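Local coordinates for protein transaminase (Bacillus megaterium, PDB 5G0A) that probably transfers amino groups between amines or amino acids and keto compounds with S selectivity, using pyridoxal-5'-phosphate as cofactor, at residues L64-K70 with V347-F353; K96-I101 with V341-E346; R160-Y164 with L404-H410. All coordinates share one frame; numbering follows the deposited sequence.

Contact 1. Residues L64-K70 with V347-F353; sequences LGQKNQK and VMMEENF. Unlike the reference sequence in segment 64-70: Q69 (reference Pro).
L64 meets V347, M348 and F353 in the apolar half of this contact. CD1 of L64 does most of the touching: it lies over one face of the F353 ring, 3.9 Å from the ring centroid and only 14° off the normal, a CH-pi contact displaced toward the rim. The same methyl packs on CG1 of V347, also at 3.9 Å, and against the root of the M348 side chain. V347 turns its other branch to the start of helix 69-78, CG2 lying 3.8 Å from CB of K70.

The charged half lies on the solvent-exposed side. K70, extended beyond CG, brings NZ to two carboxylates, 2.8 Å from E350 OE2 and 2.6 Å from E351 OE2. It meets the E350 oxygen on its anti side, 31° out of the carboxylate plane. One water accepts from N68 ND2 and donates to E351 OE2, while N68 OD1 is bound by V71 N, capping helix 69-78.

N352 has positive phi, with F353 N bonded back to M348 O and, weakly, N352 N to M349 O, a Schellman motif. The loop capping helix 69-78 docks on the last turn of helix 335-350, which this motif ends before helix 353-374.

Contact 2. Residues K96-I101 with V341-E346; sequences KAAKII and VCANLE
Between helix segments 96-101 and 341-346, which run in broadly the same direction, the CA atoms of A97 and C342 come nearest, 5.1 Å apart. The segment axes come within 9.3 Å and are inclined at 29°.

Apolar contacts fill the interface. SG of C342, anti to its carbonyl carbon (chi1 -74°), reaches between K96 and A97: it lies 3.9 Å from CB of A97 and also touches the CB and CG methylenes of K96. The same methyl of A97 meets V341 CG1 at 4.0 Å. One turn on, L345 is shared by two isoleucines. Its CB packs on CG2 of I100 at 3.9 Å, and its CD1 packs on CG1 of I101 at 3.8 Å. CD1, at the end of the other branch of I100, lies near SG and O of C342 and CG of E346. F117 of strand 112-118 lies against A97, and F275 against L345, so that strand and the loop at F275 add to the packing round these two residues.

The polar contribution is ionic and peripheral. K96 runs across the outer edge of the seam, its side chain roughly perpendicular to that of E346, and pairs with it in a salt bridge whose geometry is doubtful, because E346 OE2 is modelled too close to K96. W16 of the second subunit packs on K96.

No hydrogen bond links the two segments: their association rests on close-fitting aliphatic and sulfur surfaces, with one opposite-charge pair, of uncertain geometry, at the partly exposed margin.

Contact 3. Residues R160-Y164 with L404-H410; sequences RLRSY and LDRNFTH
Two irregular loops, one between helix 153-157 and strand 168-169 and the other before helix 418-427, meet here where R162 and H410 each reach across. R162 keeps CG anti to its backbone N (chi1 -168°) and runs extended to NE, which carries NH1 to the carbonyl of N407. NH1 donates to N407 O at 2.8 Å, nearly along the C=O axis and close to the guanidinium plane. Over the centre of one guanidinium face sits CG2 of T409, 3.7 Å from CZ. Replacing R162 with an alanine would probably leave the N407 carbonyl without this donor and the T409 methyl without the flat surface it rests on.

Two waters extend the polar seam. One accepts from R162 N at 2.9 Å and lies within hydrogen-bonding distance of R406 O and N407 OD1, though with atoms elsewhere counted the acceptors outnumber its protons; the other accepts from S163 OG and donates to the carbonyls of R406 and F408, tying one hydroxyl to two backbone oxygens. S163 OG also lies 3.5 Å from CE1 of F408.

Aromatic contact closes the other end. H410 turns its edge toward the face of Y164 in an offset edge-to-face pair, centroids 5.1 Å apart and planes at 84°. The nearest atoms, Y164 CE2 and H410 CE1, are 3.6 Å apart. F25 meets both rings, and H410 ND1 is hydrogen-bonded to E326 of the second subunit, while N407 OD1 is held by N225 of the third.

The arrangement is a loop-to-loop junction, built on a side-chain-to-carbonyl bond, bridging waters and an edge-to-face pair, where three subunits of the tetrameric assembly come together.

Contacts 1 and 2 form one continuous region, their centres 12 Å apart, because both use helix 335-350: successive parts of it receive helix 92-105 and the loop entering helix 69-78. They touch directly, with L64 CB 3.4 Å from N344 OD1 and M349 CE 3.6 Å from I100 CG2. Contact 3 lies on the opposite side of the chain's centre, about 35 Å from contact 1 and 36 Å from contact 2 between centres. A bound pyridoxal-5'-phosphate lies about 12 Å from the V341 side chain in contact 2, and one lies about 9 Å from that of L161 in contact 3. All three contacts also reach the second subunit.

Contact 1. Residues L64-K70 with V347-F353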
loop_
_atom_site.group_PDB
_atom_site.type_symbol
_atom_site.label_atom_id
_atom_site.label_comp_id
_atom_site.label_asym_id
_atom_site.label_seq_id
_atom_site.Cartn_x
_atom_site.Cartn_y
_atom_site.Cartn_z
ATOM N N LEU B 64 -17.671 -25.671 25.819
ATOM C CA LEU B 64 -18.733 -26.493 26.409
ATOM C C LEU B 64 -18.293 -27.917 26.761
ATOM O O LEU B 64 -19.036 -28.648 27.437
ATOM C CB LEU B 64 -19.921 -26.555 25.450
ATOM C CG LEU B 64 -21.306 -26.740 26.085
ATOM C CD1 LEU B 64 -21.780 -25.420 26.705
ATOM C CD2 LEU B 64 -22.266 -27.197 25.007
ATOM N N GLY B 65 -17.100 -28.305 26.320
ATOM C CA GLY B 65 -16.682 -29.710 26.320
ATOM C C GLY B 65 -16.861 -30.382 24.965
ATOM O O GLY B 65 -17.710 -30.002 24.160
ATOM N N GLN B 66 -16.048 -31.405 24.724
ATOM C CA GLN B 66 -16.084 -32.136 23.474
ATOM C C GLN B 66 -17.331 -32.978 23.379
ATOM O O GLN B 66 -17.659 -33.710 24.329
ATOM C CB GLN B 66 -14.888 -33.090 23.401
ATOM C CG GLN B 66 -13.535 -32.400 23.222
ATOM C CD GLN B 66 -13.223 -32.084 21.773
ATOM O OE1 GLN B 66 -14.017 -32.389 20.862
ATOM N NE2 GLN B 66 -12.055 -31.488 21.544
ATOM N N LYS B 67 -17.995 -32.911 22.231
ATOM C CA LYS B 67 -19.103 -33.851 21.914
ATOM C C LYS B 67 -20.182 -33.822 22.987
ATOM O O LYS B 67 -20.605 -34.856 23.555
ATOM C CB LYS B 67 -18.556 -35.274 21.657
ATOM C CG LYS B 67 -19.507 -36.189 20.877
ATOM C CD LYS B 67 -18.916 -37.583 20.680
ATOM C CE LYS B 67 -18.994 -38.433 21.943
ATOM N NZ LYS B 67 -17.882 -39.446 21.948
ATOM N N ASN B 68 -20.638 -32.616 23.282
ATOM C CA ASN B 68 -21.762 -32.440 24.176
ATOM C C ASN B 68 -23.014 -33.019 23.528
ATOM O O ASN B 68 -23.386 -32.660 22.409
ATOM C CB ASN B 68 -21.955 -30.957 24.492
ATOM C CG ASN B 68 -23.197 -30.703 25.319
ATOM O OD1 ASN B 68 -24.295 -30.597 24.779
ATOM N ND2 ASN B 68 -23.027 -30.560 26.624
ATOM N N GLN B 69 -23.672 -33.925 24.254
ATOM C CA GLN B 69 -24.826 -34.632 23.712
ATOM C C GLN B 69 -25.997 -33.736 23.375
ATOM O O GLN B 69 -26.673 -33.970 22.368
ATOM C CB GLN B 69 -25.248 -35.754 24.671
ATOM C CG GLN B 69 -24.131 -36.777 24.817
ATOM C CD GLN B 69 -23.671 -37.322 23.474
ATOM O OE1 GLN B 69 -22.523 -37.118 23.060
ATOM N NE2 GLN B 69 -24.586 -37.982 22.758
ATOM N N LYS B 70 -26.241 -32.709 24.190
ATOM C CA LYS B 70 -27.356 -31.821 23.926
ATOM C C LYS B 70 -27.131 -30.987 22.644
ATOM O O LYS B 70 -28.065 -30.771 21.858
ATOM C CB LYS B 70 -27.624 -30.910 25.130
ATOM C CG LYS B 70 -28.098 -31.631 26.384
ATOM C CD LYS B 70 -28.357 -30.631 27.501
ATOM C CE LYS B 70 -29.060 -31.266 28.693
ATOM N NZ LYS B 70 -28.750 -30.473 29.918
ATOM N N VAL B 347 -27.154 -24.340 26.466
ATOM C CA VAL B 347 -26.531 -25.241 27.447
ATOM C C VAL B 347 -25.638 -24.477 28.431
ATOM O O VAL B 347 -25.698 -24.690 29.648
ATOM C CB VAL B 347 -25.736 -26.394 26.768
ATOM C CG1 VAL B 347 -25.022 -27.241 27.823
ATOM C CG2 VAL B 347 -26.658 -27.271 25.927
ATOM N N MET B 348 -24.794 -23.596 27.886
ATOM C CA MET B 348 -23.952 -22.727 28.686
ATOM C C MET B 348 -24.774 -21.941 29.723
ATOM O O MET B 348 -24.387 -21.860 30.878
ATOM C CB MET B 348 -23.188 -21.788 27.747
ATOM C CG MET B 348 -21.734 -21.640 28.101
ATOM S SD MET B 348 -20.899 -20.615 26.884
ATOM C CE MET B 348 -19.942 -21.858 25.992
ATOM N N MET B 349 -25.911 -21.381 29.320
ATOM C CA MET B 349 -26.764 -20.617 30.230
ATOM C C MET B 349 -27.468 -21.513 31.261
ATOM O O MET B 349 -27.454 -21.225 32.469
ATOM C CB MET B 349 -27.808 -19.805 29.452
ATOM C CG MET B 349 -27.239 -18.614 28.680
ATOM S SD MET B 349 -28.522 -17.628 27.875
ATOM C CE MET B 349 -29.164 -18.832 26.713
ATOM N N GLU B 350 -28.078 -22.591 30.776
ATOM C CA GLU B 350 -28.916 -23.456 31.621
ATOM C C GLU B 350 -28.103 -24.188 32.692
ATOM O O GLU B 350 -28.608 -24.434 33.802
ATOM C CB GLU B 350 -29.707 -24.449 30.761
ATOM C CG GLU B 350 -29.082 -25.830 30.648
ATOM C CD GLU B 350 -29.594 -26.655 29.482
ATOM O OE1 GLU B 350 -30.540 -26.221 28.792
ATOM O OE2 GLU B 350 -29.030 -27.749 29.257
ATOM N N GLU B 351 -26.855 -24.544 32.365
ATOM C CA GLU B 351 -26.011 -25.317 33.272
ATOM C C GLU B 351 -24.985 -24.456 33.981
ATOM O O GLU B 351 -24.130 -24.967 34.710
ATOM C CB GLU B 351 -25.338 -26.492 32.552
ATOM C CG GLU B 351 -26.350 -27.456 31.932
ATOM C CD GLU B 351 -25.744 -28.740 31.390
ATOM O OE1 GLU B 351 -24.557 -29.022 31.644
ATOM O OE2 GLU B 351 -26.477 -29.481 30.696
ATOM N N ASN B 352 -25.078 -23.141 33.757
ATOM C CA ASN B 352 -24.249 -22.173 34.466
ATOM C C ASN B 352 -22.744 -22.433 34.253
ATOM O O ASN B 352 -21.949 -22.444 35.190
ATOM C CB ASN B 352 -24.646 -22.150 35.967
ATOM C CG ASN B 352 -26.163 -22.053 36.171
ATOM O OD1 ASN B 352 -26.809 -21.086 35.753
ATOM N ND2 ASN B 352 -26.734 -23.064 36.805
ATOM N N PHE B 353 -22.342 -22.657 32.998
ATOM C CA PHE B 353 -20.929 -22.899 32.703
ATOM C C PHE B 353 -20.028 -21.708 33.055
ATOM O O PHE B 353 -18.858 -21.893 33.383
ATOM C CB PHE B 353 -20.733 -23.202 31.212
ATOM C CG PHE B 353 -20.954 -24.641 30.837
ATOM C CD1 PHE B 353 -22.172 -25.264 31.085
ATOM C CD2 PHE B 353 -19.951 -25.360 30.198
ATOM C CE1 PHE B 353 -22.375 -26.596 30.727
ATOM C CE2 PHE B 353 -20.144 -26.689 29.850
ATOM C CZ PHE B 353 -21.365 -27.304 30.115
HETATM O O HOH W 1 -24.879 -30.683 28.878
#

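Contact 2. Residues K96-I101 with V341-E346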
loop_
_atom_site.group_PDB
_atom_site.type_symbol
_atom_site.label_atom_id
_atom_site.label_comp_id
_atom_site.label_asym_id
_atom_site.label_seq_id
_atom_site.Cartn_x
_atom_site.Cartn_y
_atom_site.Cartn_z
ATOM N N LYS B 96 -32.615 -16.334 16.493
ATOM C CA LYS B 96 -32.557 -16.721 17.893
ATOM C C LYS B 96 -31.139 -16.555 18.428
ATOM O O LYS B 96 -30.953 -16.067 19.535
ATOM C CB LYS B 96 -33.010 -18.167 18.083
ATOM C CG LYS B 96 -33.029 -18.613 19.533
ATOM C CD LYS B 96 -33.773 -19.936 19.613
ATOM C CE LYS B 96 -33.166 -20.819 20.676
ATOM N NZ LYS B 96 -33.773 -22.186 20.726
ATOM N N ALA B 97 -30.132 -16.960 17.644
ATOM C CA ALA B 97 -28.759 -16.866 18.128
ATOM C C ALA B 97 -28.404 -15.403 18.467
ATOM O O ALA B 97 -27.746 -15.135 19.472
ATOM C CB ALA B 97 -27.764 -17.434 17.107
ATOM N N ALA B 98 -28.828 -14.479 17.612
ATOM C CA ALA B 98 -28.544 -13.057 17.827
ATOM C C ALA B 98 -29.313 -12.534 19.052
ATOM O O ALA B 98 -28.756 -11.771 19.866
ATOM C CB ALA B 98 -28.879 -12.250 16.583
ATOM N N LYS B 99 -30.568 -12.967 19.182
ATOM C CA LYS B 99 -31.410 -12.602 20.347
ATOM C C LYS B 99 -30.777 -13.094 21.665
ATOM O O LYS B 99 -30.735 -12.362 22.658
ATOM C CB LYS B 99 -32.856 -13.115 20.171
ATOM C CG LYS B 99 -33.784 -12.817 21.369
ATOM C CD LYS B 99 -33.706 -13.915 22.405
ATOM C CE LYS B 99 -34.705 -13.722 23.549
ATOM N NZ LYS B 99 -34.789 -14.950 24.386
ATOM N N ILE B 100 -30.272 -14.326 21.669
ATOM C CA ILE B 100 -29.614 -14.863 22.849
ATOM C C ILE B 100 -28.440 -14.003 23.254
ATOM O O ILE B 100 -28.292 -13.652 24.425
ATOM C CB ILE B 100 -29.158 -16.312 22.647
ATOM C CG1 ILE B 100 -30.406 -17.198 22.464
ATOM C CG2 ILE B 100 -28.326 -16.788 23.838
ATOM C CD1 ILE B 100 -30.072 -18.600 21.995
ATOM N N ILE B 101 -27.596 -13.649 22.285
ATOM C CA ILE B 101 -26.411 -12.864 22.617
ATOM C C ILE B 101 -26.806 -11.486 23.149
ATOM O O ILE B 101 -26.292 -11.063 24.187
ATOM C CB ILE B 101 -25.451 -12.726 21.411
ATOM C CG1 ILE B 101 -24.814 -14.088 21.107
ATOM C CG2 ILE B 101 -24.352 -11.682 21.705
ATOM C CD1 ILE B 101 -24.131 -14.123 19.751
ATOM N N VAL B 341 -24.847 -22.936 17.421
ATOM C CA VAL B 341 -24.645 -21.776 18.293
ATOM C C VAL B 341 -25.761 -21.671 19.341
ATOM O O VAL B 341 -25.493 -21.503 20.537
ATOM C CB VAL B 341 -24.538 -20.460 17.479
ATOM C CG1 VAL B 341 -24.484 -19.252 18.412
ATOM C CG2 VAL B 341 -23.275 -20.503 16.636
ATOM N N CYS B 342 -27.003 -21.751 18.877
ATOM C CA CYS B 342 -28.159 -21.662 19.777
ATOM C C CYS B 342 -28.077 -22.689 20.883
ATOM O O CYS B 342 -28.222 -22.345 22.056
ATOM C CB CYS B 342 -29.484 -21.845 19.030
ATOM S SG CYS B 342 -30.020 -20.476 18.012
ATOM N N ALA B 343 -27.808 -23.937 20.521
ATOM C CA ALA B 343 -27.752 -25.005 21.522
ATOM C C ALA B 343 -26.556 -24.836 22.456
ATOM O O ALA B 343 -26.669 -25.032 23.657
ATOM C CB ALA B 343 -27.736 -26.369 20.856
ATOM N N ASN B 344 -25.403 -24.451 21.910
ATOM C CA ASN B 344 -24.226 -24.226 22.742
ATOM C C ASN B 344 -24.501 -23.160 23.813
ATOM O O ASN B 344 -24.220 -23.357 25.000
ATOM C CB ASN B 344 -23.062 -23.784 21.843
ATOM C CG ASN B 344 -21.841 -23.397 22.622
ATOM O OD1 ASN B 344 -21.231 -24.218 23.291
ATOM N ND2 ASN B 344 -21.434 -22.140 22.479
ATOM N N LEU B 345 -25.082 -22.039 23.385
ATOM C CA LEU B 345 -25.367 -20.926 24.293
ATOM C C LEU B 345 -26.462 -21.308 25.304
ATOM O O LEU B 345 -26.414 -20.895 26.472
ATOM C CB LEU B 345 -25.771 -19.677 23.500
ATOM C CG LEU B 345 -24.638 -19.132 22.603
ATOM C CD1 LEU B 345 -25.046 -17.852 21.879
ATOM C CD2 LEU B 345 -23.369 -18.927 23.424
ATOM N N GLU B 346 -27.436 -22.086 24.845
ATOM C CA GLU B 346 -28.550 -22.494 25.734
ATOM C C GLU B 346 -28.034 -23.401 26.831
ATOM O O GLU B 346 -28.416 -23.241 27.991
ATOM C CB GLU B 346 -29.671 -23.158 24.936
ATOM C CG GLU B 346 -30.532 -22.121 24.224
ATOM C CD GLU B 346 -31.377 -22.712 23.125
ATOM O OE1 GLU B 346 -31.207 -23.907 22.813
ATOM O OE2 GLU B 346 -32.199 -21.969 22.565
#

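Contact 3. Residues R160-Y164 with L404-H410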
loop_
_atom_site.group_PDB
_atom_site.type_symbol
_atom_site.label_atom_id
_atom_site.label_comp_id
_atom_site.label_asym_id
_atom_site.label_seq_id
_atom_site.Cartn_x
_atom_site.Cartn_y
_atom_site.Cartn_z
ATOM N N ARG B 160 0.236 -8.794 14.958
ATOM C CA ARG B 160 1.659 -8.457 15.094
ATOM C C ARG B 160 2.369 -9.492 15.975
ATOM O O ARG B 160 3.207 -9.176 16.812
ATOM C CB ARG B 160 1.835 -7.024 15.625
ATOM C CG ARG B 160 1.281 -5.929 14.728
ATOM C CD ARG B 160 1.843 -5.968 13.313
ATOM N NE ARG B 160 3.244 -6.375 13.279
ATOM C CZ ARG B 160 3.866 -6.884 12.215
ATOM N NH1 ARG B 160 3.233 -7.018 11.054
ATOM N NH2 ARG B 160 5.132 -7.264 12.308
ATOM N N LEU B 161 2.005 -10.749 15.763
ATOM C CA LEU B 161 2.656 -11.860 16.439
ATOM C C LEU B 161 3.496 -12.529 15.369
ATOM O O LEU B 161 2.957 -13.168 14.479
ATOM C CB LEU B 161 1.599 -12.823 17.012
ATOM C CG LEU B 161 2.135 -13.937 17.919
ATOM C CD1 LEU B 161 2.807 -13.346 19.145
ATOM C CD2 LEU B 161 1.006 -14.871 18.319
ATOM N N ARG B 162 4.818 -12.347 15.454
ATOM C CA ARG B 162 5.755 -12.664 14.364
ATOM C C ARG B 162 5.659 -14.100 13.852
ATOM O O ARG B 162 5.804 -14.359 12.652
ATOM C CB ARG B 162 7.186 -12.412 14.852
ATOM C CG ARG B 162 8.233 -12.429 13.764
ATOM C CD ARG B 162 9.583 -12.081 14.359
ATOM N NE ARG B 162 10.643 -12.160 13.358
ATOM C CZ ARG B 162 11.919 -12.401 13.642
ATOM N NH1 ARG B 162 12.294 -12.633 14.905
ATOM N NH2 ARG B 162 12.821 -12.429 12.658
ATOM N N SER B 163 5.402 -15.016 14.780
ATOM C CA SER B 163 5.436 -16.446 14.523
ATOM C C SER B 163 4.118 -17.012 14.009
ATOM O O SER B 163 4.004 -18.215 13.792
ATOM C CB SER B 163 5.827 -17.195 15.814
ATOM O OG SER B 163 5.009 -16.808 16.917
ATOM N N TYR B 164 3.129 -16.148 13.803
ATOM C CA TYR B 164 1.816 -16.616 13.400
ATOM C C TYR B 164 1.240 -15.850 12.215
ATOM O O TYR B 164 0.025 -15.721 12.092
ATOM C CB TYR B 164 0.862 -16.610 14.613
ATOM C CG TYR B 164 1.064 -17.833 15.475
ATOM C CD1 TYR B 164 0.376 -19.016 15.199
ATOM C CD2 TYR B 164 1.968 -17.823 16.534
ATOM C CE1 TYR B 164 0.573 -20.150 15.970
ATOM C CE2 TYR B 164 2.162 -18.955 17.316
ATOM C CZ TYR B 164 1.470 -20.110 17.018
ATOM O OH TYR B 164 1.650 -21.246 17.772
ATOM N N LEU B 404 14.557 -13.939 22.573
ATOM C CA LEU B 404 13.601 -13.326 21.632
ATOM C C LEU B 404 12.157 -13.392 22.119
ATOM O O LEU B 404 11.313 -12.637 21.635
ATOM C CB LEU B 404 13.725 -13.927 20.220
ATOM C CG LEU B 404 14.726 -13.332 19.214
ATOM C CD1 LEU B 404 14.932 -14.279 18.032
ATOM C CD2 LEU B 404 14.307 -11.948 18.718
ATOM N N ASP B 405 11.885 -14.275 23.083
ATOM C CA ASP B 405 10.579 -14.349 23.762
ATOM C C ASP B 405 9.449 -14.333 22.720
ATOM O O ASP B 405 9.444 -15.173 21.825
ATOM C CB ASP B 405 10.443 -13.239 24.813
ATOM C CG ASP B 405 9.250 -13.441 25.747
ATOM O OD1 ASP B 405 9.056 -14.564 26.274
ATOM O OD2 ASP B 405 8.520 -12.456 25.975
ATOM N N ARG B 406 8.542 -13.365 22.800
ATOM C CA ARG B 406 7.358 -13.369 21.944
ATOM C C ARG B 406 7.677 -12.919 20.512
ATOM O O ARG B 406 6.795 -12.922 19.643
ATOM C CB ARG B 406 6.222 -12.550 22.575
ATOM C CG ARG B 406 5.630 -13.167 23.848
ATOM C CD ARG B 406 4.806 -12.145 24.627
ATOM N NE ARG B 406 4.214 -12.720 25.834
ATOM C CZ ARG B 406 4.796 -12.750 27.033
ATOM N NH1 ARG B 406 6.007 -12.225 27.211
ATOM N NH2 ARG B 406 4.160 -13.299 28.068
ATOM N N ASN B 407 8.940 -12.553 20.272
ATOM C CA ASN B 407 9.435 -12.246 18.927
ATOM C C ASN B 407 10.198 -13.418 18.302
ATOM O O ASN B 407 10.873 -13.252 17.287
ATOM C CB ASN B 407 10.283 -10.955 18.916
ATOM C CG ASN B 407 9.432 -9.697 18.832
ATOM O OD1 ASN B 407 8.341 -9.721 18.268
ATOM N ND2 ASN B 407 9.930 -8.587 19.395
ATOM N N PHE B 408 10.066 -14.608 18.896
ATOM C CA PHE B 408 10.697 -15.817 18.344
ATOM C C PHE B 408 10.000 -16.242 17.050
ATOM O O PHE B 408 8.944 -15.703 16.709
ATOM C CB PHE B 408 10.692 -16.971 19.379
ATOM C CG PHE B 408 9.488 -17.891 19.275
ATOM C CD1 PHE B 408 8.192 -17.391 19.389
ATOM C CD2 PHE B 408 9.660 -19.263 19.064
ATOM C CE1 PHE B 408 7.095 -18.236 19.275
ATOM C CE2 PHE B 408 8.566 -20.114 18.965
ATOM C CZ PHE B 408 7.285 -19.599 19.064
ATOM N N THR B 409 10.601 -17.187 16.329
ATOM C CA THR B 409 9.960 -17.804 15.171
ATOM C C THR B 409 9.970 -19.322 15.369
ATOM O O THR B 409 10.734 -19.847 16.196
ATOM C CB THR B 409 10.651 -17.464 13.829
ATOM O OG1 THR B 409 11.842 -18.245 13.683
ATOM C CG2 THR B 409 10.990 -15.964 13.726
ATOM N N HIS B 410 9.136 -20.023 14.608
ATOM C CA HIS B 410 9.120 -21.479 14.662
ATOM C C HIS B 410 10.328 -22.127 13.965
ATOM O O HIS B 410 10.414 -23.350 13.866
ATOM C CB HIS B 410 7.797 -22.038 14.121
ATOM C CG HIS B 410 6.620 -21.756 15.007
ATOM N ND1 HIS B 410 5.790 -20.672 14.816
ATOM C CD2 HIS B 410 6.114 -22.437 16.061
ATOM C CE1 HIS B 410 4.838 -20.679 15.735
ATOM N NE2 HIS B 410 5.012 -21.743 16.504
HETATM O O HOH W 2 5.617 -11.144 18.008
HETATM O O HOH W 3 6.587 -14.687 17.608
#